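Local structure of alanine dehydrogenase/pyridine nucleotide transhydrogenase (Mycobacterium smegmatis str. MC2 155, 3P2Y) at residues A[25-30]-A[36-41]; A[92-97]-A[106-111]; A[271-276]-A[281-286]; A[288-293]-A[309-314]; A[351-356]-A[367-372]. The protein probably takes part in proton-pumping hydride transfer between NAD(H) and NADP(H), as the alpha-1 subunit of a pyridine nucleotide transhydrogenase. All coordinates share one frame; numbering follows the deposited sequence. Where two conformers were deposited one is given.

Interaction 1 of 5, residues A[25-30]-A[36-41]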
# COMPACT_ATOMS: atom_id res chain seq x y z
N ILE A 25 -32.33 -11.03 14.65
CA ILE A 25 -31.08 -10.29 14.77
C ILE A 25 -31.04 -9.26 13.62
O ILE A 25 -31.22 -9.62 12.48
CB ILE A 25 -29.87 -11.25 14.65
CG1 ILE A 25 -30.09 -12.52 15.49
CG2 ILE A 25 -28.56 -10.52 15.00
CD1 ILE A 25 -30.12 -12.26 17.00
N GLY A 26 -30.81 -7.99 13.94
CA GLY A 26 -30.81 -6.91 12.91
C GLY A 26 -29.41 -6.36 12.68
O GLY A 26 -28.67 -6.16 13.64
N VAL A 27 -29.04 -6.19 11.41
CA VAL A 27 -27.72 -5.68 11.04
C VAL A 27 -27.93 -4.40 10.24
O VAL A 27 -28.37 -4.46 9.10
CB VAL A 27 -26.95 -6.70 10.14
CG1 VAL A 27 -25.55 -6.14 9.82
CG2 VAL A 27 -26.80 -8.04 10.84
N PRO A 28 -27.59 -3.22 10.81
CA PRO A 28 -27.72 -1.98 10.06
C PRO A 28 -26.51 -1.65 9.15
O PRO A 28 -25.40 -2.19 9.33
CB PRO A 28 -27.82 -0.89 11.15
CG PRO A 28 -27.23 -1.50 12.37
CD PRO A 28 -27.18 -3.01 12.21
N ARG A 29 -26.76 -0.79 8.17
CA ARG A 29 -25.69 -0.13 7.43
C ARG A 29 -25.01 0.87 8.36
O ARG A 29 -25.69 1.61 9.09
CB ARG A 29 -26.27 0.59 6.21
CG ARG A 29 -25.20 1.28 5.41
CD ARG A 29 -25.82 2.02 4.23
NE ARG A 29 -24.86 2.98 3.67
CZ ARG A 29 -24.70 4.25 4.10
NH1 ARG A 29 -23.80 5.04 3.50
NH2 ARG A 29 -25.42 4.76 5.10
N GLU A 30 -23.68 0.86 8.38
CA GLU A 30 -22.93 1.85 9.15
C GLU A 30 -23.03 3.23 8.50
O GLU A 30 -22.73 3.36 7.33
CB GLU A 30 -21.47 1.41 9.25
CG GLU A 30 -21.35 0.16 10.13
CD GLU A 30 -21.76 0.41 11.57
OE1 GLU A 30 -21.31 1.41 12.17
OE2 GLU A 30 -22.55 -0.39 12.11
N ARG A 36 -16.59 1.43 6.21
CA ARG A 36 -16.93 0.41 5.22
C ARG A 36 -17.25 -0.96 5.83
O ARG A 36 -17.67 -1.85 5.11
CB ARG A 36 -15.79 0.22 4.20
CG ARG A 36 -15.56 1.49 3.36
CD ARG A 36 -14.31 1.34 2.45
NE ARG A 36 -14.46 0.21 1.52
CZ ARG A 36 -13.46 -0.39 0.87
NH1 ARG A 36 -12.20 0.00 1.04
NH2 ARG A 36 -13.73 -1.40 0.05
N ARG A 37 -17.03 -1.13 7.14
CA ARG A 37 -17.31 -2.41 7.78
C ARG A 37 -18.82 -2.57 7.96
O ARG A 37 -19.60 -1.58 7.89
CB ARG A 37 -16.60 -2.52 9.15
CG ARG A 37 -15.05 -2.57 9.02
CD ARG A 37 -14.37 -2.41 10.38
NE ARG A 37 -14.61 -1.07 10.91
CZ ARG A 37 -14.28 -0.69 12.14
NH1 ARG A 37 -13.69 -1.55 12.98
NH2 ARG A 37 -14.56 0.56 12.55
N VAL A 38 -19.20 -3.81 8.21
CA VAL A 38 -20.59 -4.21 8.51
C VAL A 38 -20.51 -5.26 9.62
O VAL A 38 -19.58 -6.05 9.66
CB VAL A 38 -21.28 -4.80 7.21
CG1 VAL A 38 -20.52 -6.02 6.66
CG2 VAL A 38 -22.76 -5.14 7.48
N ALA A 39 -21.47 -5.27 10.56
CA ALA A 39 -21.27 -6.07 11.79
C ALA A 39 -21.33 -7.58 11.55
O ALA A 39 -20.66 -8.31 12.25
CB ALA A 39 -22.27 -5.68 12.90
N LEU A 40 -22.14 -8.03 10.59
CA LEU A 40 -22.11 -9.43 10.19
C LEU A 40 -21.86 -9.52 8.69
O LEU A 40 -22.40 -8.73 7.92
CB LEU A 40 -23.44 -10.14 10.51
CG LEU A 40 -23.90 -10.18 11.97
CD1 LEU A 40 -25.21 -10.98 12.03
CD2 LEU A 40 -22.81 -10.83 12.89
N VAL A 41 -21.03 -10.50 8.29
CA VAL A 41 -20.79 -10.79 6.89
C VAL A 41 -21.65 -11.98 6.49
O VAL A 41 -22.06 -12.76 7.36
CB VAL A 41 -19.27 -11.14 6.60
CG1 VAL A 41 -18.39 -9.90 6.90
CG2 VAL A 41 -18.82 -12.35 7.42
O HOH W 1 -23.28 -2.96 10.92
O HOH W 2 -22.10 -1.06 6.92
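OE2 of Glu30 is gripped by two donors: water 1, 2.9 Å away, which ties it to Ala39, and the backbone N of Val91. OE1 of the same carboxylate is held by the ammonium of Lys90 and the backbone N of Asn92. Four donors thus fix the rotation of a buried carboxylate and probably stabilise its negative charge. Water 1 is itself threefold bound: it donates to Pro28 O at 2.8 Å and accepts from Ala39 N at 3.0 Å. Water 2 makes the neighbouring bridge, accepting from Glu30 N and lying 2.7 Å from Arg37 O, a likely acceptor. No direct hydrogen bond joins the two segments, so solvent does the polar work where two nearly antiparallel chains run too far apart to pair. CG of Glu30 lies opposite the carbonyl carbon (chi1 -68°) and rests 3.3 Å from Arg37 O; the bend at chi2 then turns the carboxylate toward its donors. Beyond the waters the contact turns apolar. Val27 divides its branches: CG1 meets CG2 of Val38 at 3.8 Å, the two side chains crossing near a right angle, and CG2 presses on Leu40 CD1 at 3.5 Å. Arg37 sends its guanidinium to Glu35 and Gln152. The segments are the end of strand 24-27 and the last part of the loop leading to helix 42-50, in the N-terminal domain. Leu40 and Ala39 pack on Val89 of strand 87-89, and helix 336-354 closes over the loop through Ser340 and Thr348.

Interaction 2 of 5, residues A[92-97]-A[106-111]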
# COMPACT_ATOMS: atom_id res chain seq x y z
N ASN A 92 -20.04 0.80 14.77
CA ASN A 92 -19.80 2.06 15.51
C ASN A 92 -20.93 2.44 16.47
O ASN A 92 -22.04 1.94 16.34
CB ASN A 92 -19.57 3.22 14.53
CG ASN A 92 -18.33 3.00 13.68
OD1 ASN A 92 -18.35 3.12 12.44
ND2 ASN A 92 -17.25 2.69 14.34
N PRO A 93 -20.62 3.30 17.47
CA PRO A 93 -21.69 3.71 18.41
C PRO A 93 -22.89 4.26 17.64
O PRO A 93 -22.69 4.96 16.63
CB PRO A 93 -21.02 4.82 19.23
CG PRO A 93 -19.55 4.38 19.30
CD PRO A 93 -19.28 3.78 17.89
N PRO A 94 -24.11 4.00 18.13
CA PRO A 94 -25.29 4.51 17.48
C PRO A 94 -25.44 6.01 17.67
O PRO A 94 -25.02 6.56 18.71
CB PRO A 94 -26.44 3.78 18.20
CG PRO A 94 -25.91 3.57 19.60
CD PRO A 94 -24.43 3.25 19.37
N THR A 95 -26.00 6.68 16.66
CA THR A 95 -26.35 8.10 16.78
C THR A 95 -27.66 8.22 17.56
O THR A 95 -28.37 7.23 17.79
CB THR A 95 -26.60 8.73 15.41
OG1 THR A 95 -27.75 8.11 14.83
CG2 THR A 95 -25.40 8.54 14.45
N SER A 96 -27.99 9.45 17.95
CA SER A 96 -29.24 9.73 18.66
C SER A 96 -30.45 9.23 17.87
O SER A 96 -31.37 8.60 18.43
CB SER A 96 -29.36 11.25 18.93
OG SER A 96 -30.53 11.54 19.65
N ASP A 97 -30.46 9.52 16.57
CA ASP A 97 -31.57 9.12 15.70
C ASP A 97 -31.66 7.60 15.57
O ASP A 97 -32.75 7.03 15.48
CB ASP A 97 -31.45 9.79 14.31
CG ASP A 97 -31.74 11.31 14.33
OD1 ASP A 97 -32.31 11.82 15.32
OD2 ASP A 97 -31.38 12.00 13.35
N SER A 106 -35.06 -4.59 23.80
CA SER A 106 -34.06 -5.15 22.88
C SER A 106 -32.66 -5.17 23.50
O SER A 106 -32.43 -4.64 24.57
CB SER A 106 -34.01 -4.35 21.58
OG SER A 106 -33.65 -2.98 21.81
N VAL A 107 -31.73 -5.81 22.77
CA VAL A 107 -30.31 -5.83 23.12
C VAL A 107 -29.56 -5.15 21.97
O VAL A 107 -29.93 -5.32 20.81
CB VAL A 107 -29.83 -7.29 23.31
CG1 VAL A 107 -28.27 -7.43 23.29
CG2 VAL A 107 -30.37 -7.88 24.64
N LEU A 108 -28.53 -4.39 22.30
CA LEU A 108 -27.64 -3.80 21.30
C LEU A 108 -26.23 -4.26 21.61
O LEU A 108 -25.82 -4.24 22.79
CB LEU A 108 -27.69 -2.26 21.38
CG LEU A 108 -26.69 -1.51 20.48
CD1 LEU A 108 -27.03 -1.65 18.98
CD2 LEU A 108 -26.66 -0.00 20.89
N ILE A 109 -25.51 -4.68 20.58
CA ILE A 109 -24.10 -5.10 20.73
C ILE A 109 -23.32 -4.30 19.72
O ILE A 109 -23.70 -4.28 18.55
CB ILE A 109 -23.90 -6.60 20.42
CG1 ILE A 109 -24.64 -7.47 21.46
CG2 ILE A 109 -22.37 -6.95 20.39
CD1 ILE A 109 -24.73 -8.98 21.10
N GLY A 110 -22.21 -3.68 20.15
CA GLY A 110 -21.34 -2.97 19.20
C GLY A 110 -20.20 -2.28 19.94
O GLY A 110 -20.08 -2.43 21.15
N PHE A 111 -19.40 -1.49 19.23
CA PHE A 111 -18.48 -0.59 19.92
C PHE A 111 -19.36 0.55 20.42
O PHE A 111 -20.05 1.18 19.63
CB PHE A 111 -17.40 -0.02 19.01
CG PHE A 111 -16.35 -1.02 18.61
CD1 PHE A 111 -15.54 -1.63 19.57
CD2 PHE A 111 -16.13 -1.32 17.27
CE1 PHE A 111 -14.53 -2.54 19.19
CE2 PHE A 111 -15.15 -2.22 16.88
CZ PHE A 111 -14.34 -2.86 17.86
O HOH W 3 -22.65 0.07 18.51
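The carbonyl oxygen of Phe111 sits over the ring of Pro93, with Pro93 CD 3.2 Å and Pro93 CG 3.3 Å from that O. The backbone N of Pro93 is as near to Phe111 O, at 3.1 Å, yet it carries no hydrogen, and the approach is a packed contact and not a bond. The polar need of Phe111 O is met by water 3, which donates to it at 3.0 Å and gives its other proton to Asn92 O at 2.9 Å, bridging two backbone carbonyls that could not bond to each other; Lys90 also donates to Asn92 O, a second partner beside the water. Further along, Pro94 CG touches Leu108 CD2 at 3.9 Å. Leu108 reaches it because its CG is swung opposite its own backbone N (chi1 174°), carrying the isobutyl group from the strand toward the proline. These pairs belong to a beta-alpha-beta unit, strand 87-89, helix 96-99 and strand 107-110, within the parallel sheet of the N-terminal domain. The prolines lie on the way from the first strand to the short helix, and the second strand receives them at Leu108 and just beyond its C-terminal end, at Phe111. One shell out, helix 118-126 supplies a lid: Leu120 packs on both prolines and Leu124 on Leu108. The ring of Phe111 leads off to meet that of Tyr343, their planes about 35° apart, and lies against Leu149 and Gln152 of helix 148-167.

Interaction 3 of 5, residues A[271-276]-A[281-286]; sequences TTALVP and PRLVTA
Thr271, the last residue of strand 268-271, faces Val284 methyl to methyl, CG2 to CG2 at 3.7 Å. Its torsion (chi1 70°) sets CG2 opposite the carbonyl carbon and leaves OG1 to bond with Asn308 OD1. Two residues on, Ala273 takes the middle of the contact: its CB lies 3.7 Å from Leu283 CD1 and 4.1 Å from Pro281 CG, so one methyl is shared by a leucine tip and a proline ring. The carbonyl of Ala273 also comes close to this ring, with Pro281 CD 3.4 Å from Ala273 O. Val275 finishes the apolar row from the more exposed end, CG2 reaching Pro281 CG at 3.8 Å as the two side chains cross at a slant. The two segments run almost oppositely (162° apart), yet no hydrogen bond passes directly between them. Asn308 stitches them instead: its ND2 serves Ala273 O and Pro281 O, and its backbone bonds with Leu283 and Val284. The arrangement is a loop beyond a strand of the Rossmann-type C-terminal domain, where Thr272 OG1 bonds to Gly191 O of a GxGxxG turn, which in Rossmann folds commonly binds the dinucleotide's pyrophosphate and may do so here.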
# COMPACT_ATOMS: atom_id res chain seq x y z
N THR A 271 3.64 4.14 15.04
CA THR A 271 3.35 4.38 16.47
C THR A 271 1.92 3.94 16.78
O THR A 271 1.00 4.22 16.00
CB THR A 271 3.56 5.88 16.86
OG1 THR A 271 2.54 6.68 16.26
CG2 THR A 271 4.93 6.37 16.34
N THR A 272 1.73 3.26 17.90
CA THR A 272 0.42 2.62 18.13
C THR A 272 -0.11 2.84 19.54
O THR A 272 -1.18 2.34 19.87
CB THR A 272 0.44 1.07 17.89
OG1 THR A 272 1.08 0.41 19.01
CG2 THR A 272 1.16 0.67 16.59
N ALA A 273 0.67 3.51 20.39
CA ALA A 273 0.36 3.53 21.83
C ALA A 273 -0.88 4.35 22.15
O ALA A 273 -1.03 5.50 21.70
CB ALA A 273 1.53 4.02 22.62
N LEU A 274 -1.77 3.75 22.96
CA LEU A 274 -3.01 4.40 23.38
C LEU A 274 -3.14 4.33 24.88
O LEU A 274 -2.54 3.45 25.53
CB LEU A 274 -4.23 3.71 22.77
CG LEU A 274 -4.23 3.54 21.25
CD1 LEU A 274 -5.29 2.54 20.80
CD2 LEU A 274 -4.40 4.88 20.56
N VAL A 275 -3.92 5.26 25.42
CA VAL A 275 -4.40 5.19 26.80
C VAL A 275 -5.91 5.36 26.71
O VAL A 275 -6.38 6.41 26.30
CB VAL A 275 -3.77 6.27 27.71
CG1 VAL A 275 -4.30 6.14 29.15
CG2 VAL A 275 -2.25 6.18 27.72
N PRO A 276 -6.68 4.31 27.06
CA PRO A 276 -8.15 4.38 26.93
C PRO A 276 -8.70 5.61 27.65
O PRO A 276 -8.34 5.86 28.79
CB PRO A 276 -8.62 3.09 27.60
CG PRO A 276 -7.44 2.15 27.48
CD PRO A 276 -6.24 3.03 27.65
N PRO A 281 -0.13 8.92 24.27
CA PRO A 281 1.22 9.22 24.74
C PRO A 281 2.10 9.82 23.62
O PRO A 281 2.13 9.28 22.50
CB PRO A 281 1.78 7.84 25.10
CG PRO A 281 0.60 6.97 25.27
CD PRO A 281 -0.45 7.48 24.37
N ARG A 282 2.82 10.90 23.94
CA ARG A 282 3.79 11.47 23.01
C ARG A 282 5.06 10.63 22.93
O ARG A 282 5.78 10.49 23.91
CB ARG A 282 4.10 12.93 23.41
CG ARG A 282 5.05 13.66 22.48
CD ARG A 282 4.43 13.96 21.09
NE ARG A 282 3.17 14.71 21.13
CZ ARG A 282 3.05 16.00 21.43
NH1 ARG A 282 4.12 16.74 21.76
NH2 ARG A 282 1.85 16.57 21.42
N LEU A 283 5.33 10.05 21.77
CA LEU A 283 6.50 9.18 21.61
C LEU A 283 7.50 9.69 20.58
O LEU A 283 8.68 9.29 20.61
CB LEU A 283 6.05 7.77 21.20
CG LEU A 283 5.08 7.01 22.11
CD1 LEU A 283 4.52 5.79 21.37
CD2 LEU A 283 5.76 6.59 23.39
N VAL A 284 7.03 10.52 19.65
CA VAL A 284 7.88 11.03 18.58
C VAL A 284 7.79 12.55 18.65
O VAL A 284 6.80 13.16 18.23
CB VAL A 284 7.42 10.52 17.19
CG1 VAL A 284 8.27 11.14 16.05
CG2 VAL A 284 7.48 8.96 17.12
N THR A 285 8.84 13.16 19.19
CA THR A 285 8.91 14.63 19.27
C THR A 285 9.11 15.21 17.89
O THR A 285 9.52 14.51 16.95
CB THR A 285 10.12 15.07 20.13
OG1 THR A 285 11.32 14.58 19.53
CG2 THR A 285 10.00 14.55 21.56
N ALA A 286 8.86 16.52 17.77
CA ALA A 286 9.19 17.23 16.54
C ALA A 286 10.65 17.01 16.10
O ALA A 286 10.90 16.78 14.92
CB ALA A 286 8.90 18.72 16.70

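Interaction 4 of 5, residues A[288-293]-A[309-314]; sequences AATGMQ and CELTEP
Ala289 presents its methyl to two residues of the facing turn, Leu311 and Cys309. The leucine comes end-on: its CG sits opposite its own carbonyl carbon (chi1 -61°), and the extended branch brings CD1 to 4.1 Å from Ala289 CB. Cys309 approaches the same methyl from beside the leucine, its SG 4.4 Å from Ala289 CB. The same CD1 of Leu311 also lies 4.4 Å from Thr290 OG1, a loose contact; the hydroxyl bonds to Ala286 O within its own helix. The contact is small and apolar, and the facing turn is held internally. Cys309 to Thr312 forms a type I beta turn closed by Thr312 N to Cys309 O at 3.1 Å. Inside it the amide of Leu311 points nearly straight at Cys309 SG (3.6 Å, 158° at the hydrogen), a bond consistent with a settled position for the sulfur. Asp300 OD2 anchors both ends of the turn, accepting from Cys309 N and Thr312 OG1. In the fold, short helix 286-290 packs, through Ala289 and Thr290, on the loop that follows strand 297-300, while His320 of strand 317-320 touches both Thr290 and Leu311, and Glu310 OE1 accepts from Ala286 N at the start of the helix.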
# COMPACT_ATOMS: atom_id res chain seq x y z
N ALA A 288 12.70 14.47 16.82
CA ALA A 288 12.89 13.07 16.39
C ALA A 288 12.47 12.92 14.93
O ALA A 288 13.24 12.40 14.12
CB ALA A 288 12.08 12.11 17.27
N ALA A 289 11.28 13.41 14.60
CA ALA A 289 10.75 13.30 13.23
C ALA A 289 11.63 14.06 12.26
O ALA A 289 11.97 13.55 11.20
CB ALA A 289 9.31 13.81 13.15
N THR A 290 12.02 15.27 12.64
CA THR A 290 12.85 16.15 11.82
C THR A 290 14.23 15.58 11.55
O THR A 290 14.83 15.84 10.49
CB THR A 290 12.98 17.55 12.52
OG1 THR A 290 11.68 18.09 12.68
CG2 THR A 290 13.82 18.51 11.72
N GLY A 291 14.73 14.80 12.50
CA GLY A 291 16.05 14.16 12.41
C GLY A 291 16.08 12.91 11.53
O GLY A 291 17.16 12.40 11.23
N MET A 292 14.91 12.41 11.12
CA MET A 292 14.84 11.27 10.20
C MET A 292 15.30 11.68 8.78
O MET A 292 15.26 12.87 8.41
CB MET A 292 13.42 10.68 10.16
CG MET A 292 12.99 10.09 11.51
SD MET A 292 11.21 9.72 11.64
CE MET A 292 11.03 8.42 10.41
N GLN A 293 15.78 10.72 8.02
CA GLN A 293 16.27 11.00 6.67
C GLN A 293 15.10 11.39 5.77
O GLN A 293 13.99 10.91 5.96
CB GLN A 293 17.00 9.78 6.09
CG GLN A 293 18.39 9.54 6.71
CD GLN A 293 19.35 10.72 6.49
OE1 GLN A 293 19.57 11.16 5.35
NE2 GLN A 293 19.91 11.23 7.58
N CYS A 309 2.77 11.46 17.63
CA CYS A 309 3.78 12.35 17.05
C CYS A 309 3.30 13.78 17.18
O CYS A 309 2.18 14.11 16.83
CB CYS A 309 4.06 12.01 15.57
SG CYS A 309 5.34 13.04 14.80
N GLU A 310 4.19 14.63 17.69
CA GLU A 310 3.92 16.05 17.87
C GLU A 310 3.46 16.77 16.58
O GLU A 310 2.67 17.72 16.62
CB GLU A 310 5.17 16.71 18.47
CG GLU A 310 5.15 18.23 18.66
CD GLU A 310 6.43 18.76 19.34
OE1 GLU A 310 7.36 17.97 19.64
OE2 GLU A 310 6.48 19.99 19.55
N LEU A 311 3.95 16.30 15.43
CA LEU A 311 3.66 16.97 14.16
C LEU A 311 2.46 16.36 13.44
O LEU A 311 2.09 16.81 12.35
CB LEU A 311 4.91 16.97 13.28
CG LEU A 311 6.12 17.69 13.88
CD1 LEU A 311 7.39 17.38 13.10
CD2 LEU A 311 5.86 19.21 13.94
N THR A 312 1.85 15.34 14.04
CA THR A 312 0.71 14.68 13.41
C THR A 312 -0.47 15.60 13.19
O THR A 312 -0.89 16.34 14.09
CB THR A 312 0.29 13.44 14.23
OG1 THR A 312 1.26 12.42 13.99
CG2 THR A 312 -1.11 12.93 13.86
N GLU A 313 -1.00 15.55 11.97
CA GLU A 313 -2.28 16.17 11.65
C GLU A 313 -3.31 15.05 11.42
O GLU A 313 -3.27 14.38 10.37
CB GLU A 313 -2.13 17.07 10.42
CG GLU A 313 -1.16 18.24 10.67
CD GLU A 313 -0.94 19.12 9.45
OE1 GLU A 313 -1.87 19.22 8.62
OE2 GLU A 313 0.16 19.73 9.34
N PRO A 314 -4.21 14.83 12.40
CA PRO A 314 -5.16 13.69 12.35
C PRO A 314 -5.93 13.57 11.03
O PRO A 314 -6.46 14.58 10.51
CB PRO A 314 -6.09 13.96 13.55
CG PRO A 314 -5.22 14.71 14.52
CD PRO A 314 -4.32 15.58 13.67

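Interaction 5 of 5, residues A[351-356]-A[367-372]; sequences LDLLLT and EIVAAS. With CA (calcium ion), chain D.
Leu353 and Leu354 reach across to Ile368 and Val369 from a helix end that also holds a calcium ion, so an apolar contact and a metal site share one turn of chain. Here two helices, the end of long helix 336-354 and short helix 367-372, pack against each other near the C terminus, against strand 130-133 of the N-terminal sheet. Leu353 CD1 makes the most contacts: it meets Ile368 CG2 at 3.8 Å, the two side chains crossing near a right angle, and also lies 4.1 Å from Val369 CG2. Leu354 adds CD2, 3.9 Å from the same CG2 of Val369. With CG1 of Val369 opposite the backbone N (chi1 175°), CG2 lies opposite the carbonyl carbon and meets both leucines. Phe132 of strand 130-133 packs on Leu354 and Val369. At the C-terminal end of the helix, Asp352 O at 2.3 Å and, from the first residue past it, Leu355 O at 2.5 Å bind the calcium, joined by waters 4 and 5, and water 4 donates to Leu353 O. The cation sits near the negative end of the helix dipole, an arrangement that probably favours its binding. The carboxylate of Asp352 pairs with Arg51. At the last turn of helix 367-372, Ser372 OG donates to Ile368 O at 2.8 Å, tilted 25° from the carbonyl plane, while Ser372 N arrives from the opposite face.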
# COMPACT_ATOMS: atom_id res chain seq x y z
N LEU A 351 -22.81 -13.04 21.47
CA LEU A 351 -24.24 -13.27 21.31
C LEU A 351 -24.60 -14.69 21.77
O LEU A 351 -25.65 -14.90 22.42
CB LEU A 351 -24.64 -13.05 19.85
CG LEU A 351 -26.09 -13.41 19.48
CD1 LEU A 351 -27.09 -12.56 20.31
CD2 LEU A 351 -26.31 -13.24 17.95
N ASP A 352 -23.73 -15.66 21.47
CA ASP A 352 -23.99 -17.06 21.84
C ASP A 352 -24.10 -17.22 23.36
O ASP A 352 -24.81 -18.13 23.82
CB ASP A 352 -22.90 -18.02 21.30
CG ASP A 352 -23.01 -18.27 19.79
OD1 ASP A 352 -24.04 -17.92 19.16
OD2 ASP A 352 -22.04 -18.81 19.22
N LEU A 353 -23.41 -16.37 24.12
CA LEU A 353 -23.57 -16.37 25.58
C LEU A 353 -24.96 -15.93 25.97
O LEU A 353 -25.53 -16.45 26.95
CB LEU A 353 -22.59 -15.43 26.29
CG LEU A 353 -21.10 -15.75 26.28
CD1 LEU A 353 -20.39 -14.82 27.26
CD2 LEU A 353 -20.84 -17.21 26.67
N LEU A 354 -25.48 -14.95 25.23
CA LEU A 354 -26.75 -14.32 25.57
C LEU A 354 -27.95 -15.13 25.12
O LEU A 354 -29.06 -14.90 25.63
CB LEU A 354 -26.84 -12.94 24.95
CG LEU A 354 -25.64 -12.02 25.15
CD1 LEU A 354 -25.91 -10.75 24.41
CD2 LEU A 354 -25.34 -11.73 26.64
N LEU A 355 -27.76 -16.04 24.18
CA LEU A 355 -28.88 -16.82 23.66
C LEU A 355 -29.04 -18.13 24.42
O LEU A 355 -28.06 -18.77 24.75
CB LEU A 355 -28.70 -17.11 22.16
CG LEU A 355 -28.67 -15.93 21.19
CD1 LEU A 355 -28.27 -16.42 19.80
CD2 LEU A 355 -29.99 -15.16 21.16
N THR A 356 -30.29 -18.49 24.68
CA THR A 356 -30.64 -19.81 25.18
C THR A 356 -31.69 -20.35 24.21
O THR A 356 -32.05 -19.68 23.24
CB THR A 356 -31.19 -19.74 26.64
OG1 THR A 356 -32.40 -18.99 26.66
CG2 THR A 356 -30.18 -19.08 27.60
N GLU A 367 -19.34 -13.27 34.20
CA GLU A 367 -18.42 -12.13 34.26
C GLU A 367 -18.32 -11.33 32.95
O GLU A 367 -18.14 -10.12 32.94
CB GLU A 367 -17.04 -12.66 34.67
CG GLU A 367 -16.55 -13.87 33.82
CD GLU A 367 -16.84 -15.26 34.41
OE1 GLU A 367 -16.12 -16.19 34.00
OE2 GLU A 367 -17.77 -15.42 35.25
N ILE A 368 -18.41 -12.03 31.82
CA ILE A 368 -18.27 -11.39 30.51
C ILE A 368 -19.50 -10.52 30.24
O ILE A 368 -19.38 -9.39 29.76
CB ILE A 368 -18.09 -12.44 29.36
CG1 ILE A 368 -16.76 -13.18 29.51
CG2 ILE A 368 -18.22 -11.77 27.97
CD1 ILE A 368 -16.56 -14.36 28.55
N VAL A 369 -20.66 -11.09 30.54
CA VAL A 369 -21.94 -10.43 30.36
C VAL A 369 -22.05 -9.21 31.29
O VAL A 369 -22.41 -8.11 30.86
CB VAL A 369 -23.10 -11.45 30.60
CG1 VAL A 369 -24.49 -10.75 30.54
CG2 VAL A 369 -23.00 -12.63 29.59
N ALA A 370 -21.72 -9.40 32.57
CA ALA A 370 -21.78 -8.31 33.54
C ALA A 370 -20.78 -7.18 33.22
O ALA A 370 -21.14 -6.00 33.30
CB ALA A 370 -21.56 -8.85 34.96
N ALA A 371 -19.55 -7.55 32.85
CA ALA A 371 -18.49 -6.55 32.59
C ALA A 371 -18.75 -5.74 31.32
O ALA A 371 -18.43 -4.55 31.27
CB ALA A 371 -17.11 -7.21 32.51
N SER A 372 -19.31 -6.38 30.29
CA SER A 372 -19.52 -5.68 29.02
C SER A 372 -20.84 -4.88 28.93
O SER A 372 -20.98 -4.04 28.05
CB SER A 372 -19.40 -6.62 27.82
OG SER A 372 -20.41 -7.62 27.83
CA CA D . -25.97 -20.04 24.45
O HOH W 4 -25.49 -19.45 26.72
O HOH W 5 -26.49 -20.21 22.25

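In the fold
From the N terminus the five contacts follow in series; none nests within or crosses another. Interaction 1 closes the loop after strand 24-27, and interaction 2 closes the connection between strands 87-89 and 107-110; the two touch and share one parallel sheet. Interactions 3 and 4 lie in the C-terminal domain: the first closes the loop after strand 268-271, the second spans strand 297-300, and Glu310 joins them through its backbone N, to Val284 O, and its carboxylate, to Ala286 N. Interaction 5 closes the link from helix 336-354 through the small hairpin 355-360 to helix 367-372, its leucines packing on Ile25, Val107 and Ile109. Its centre lies about 43 Å from that of interaction 4.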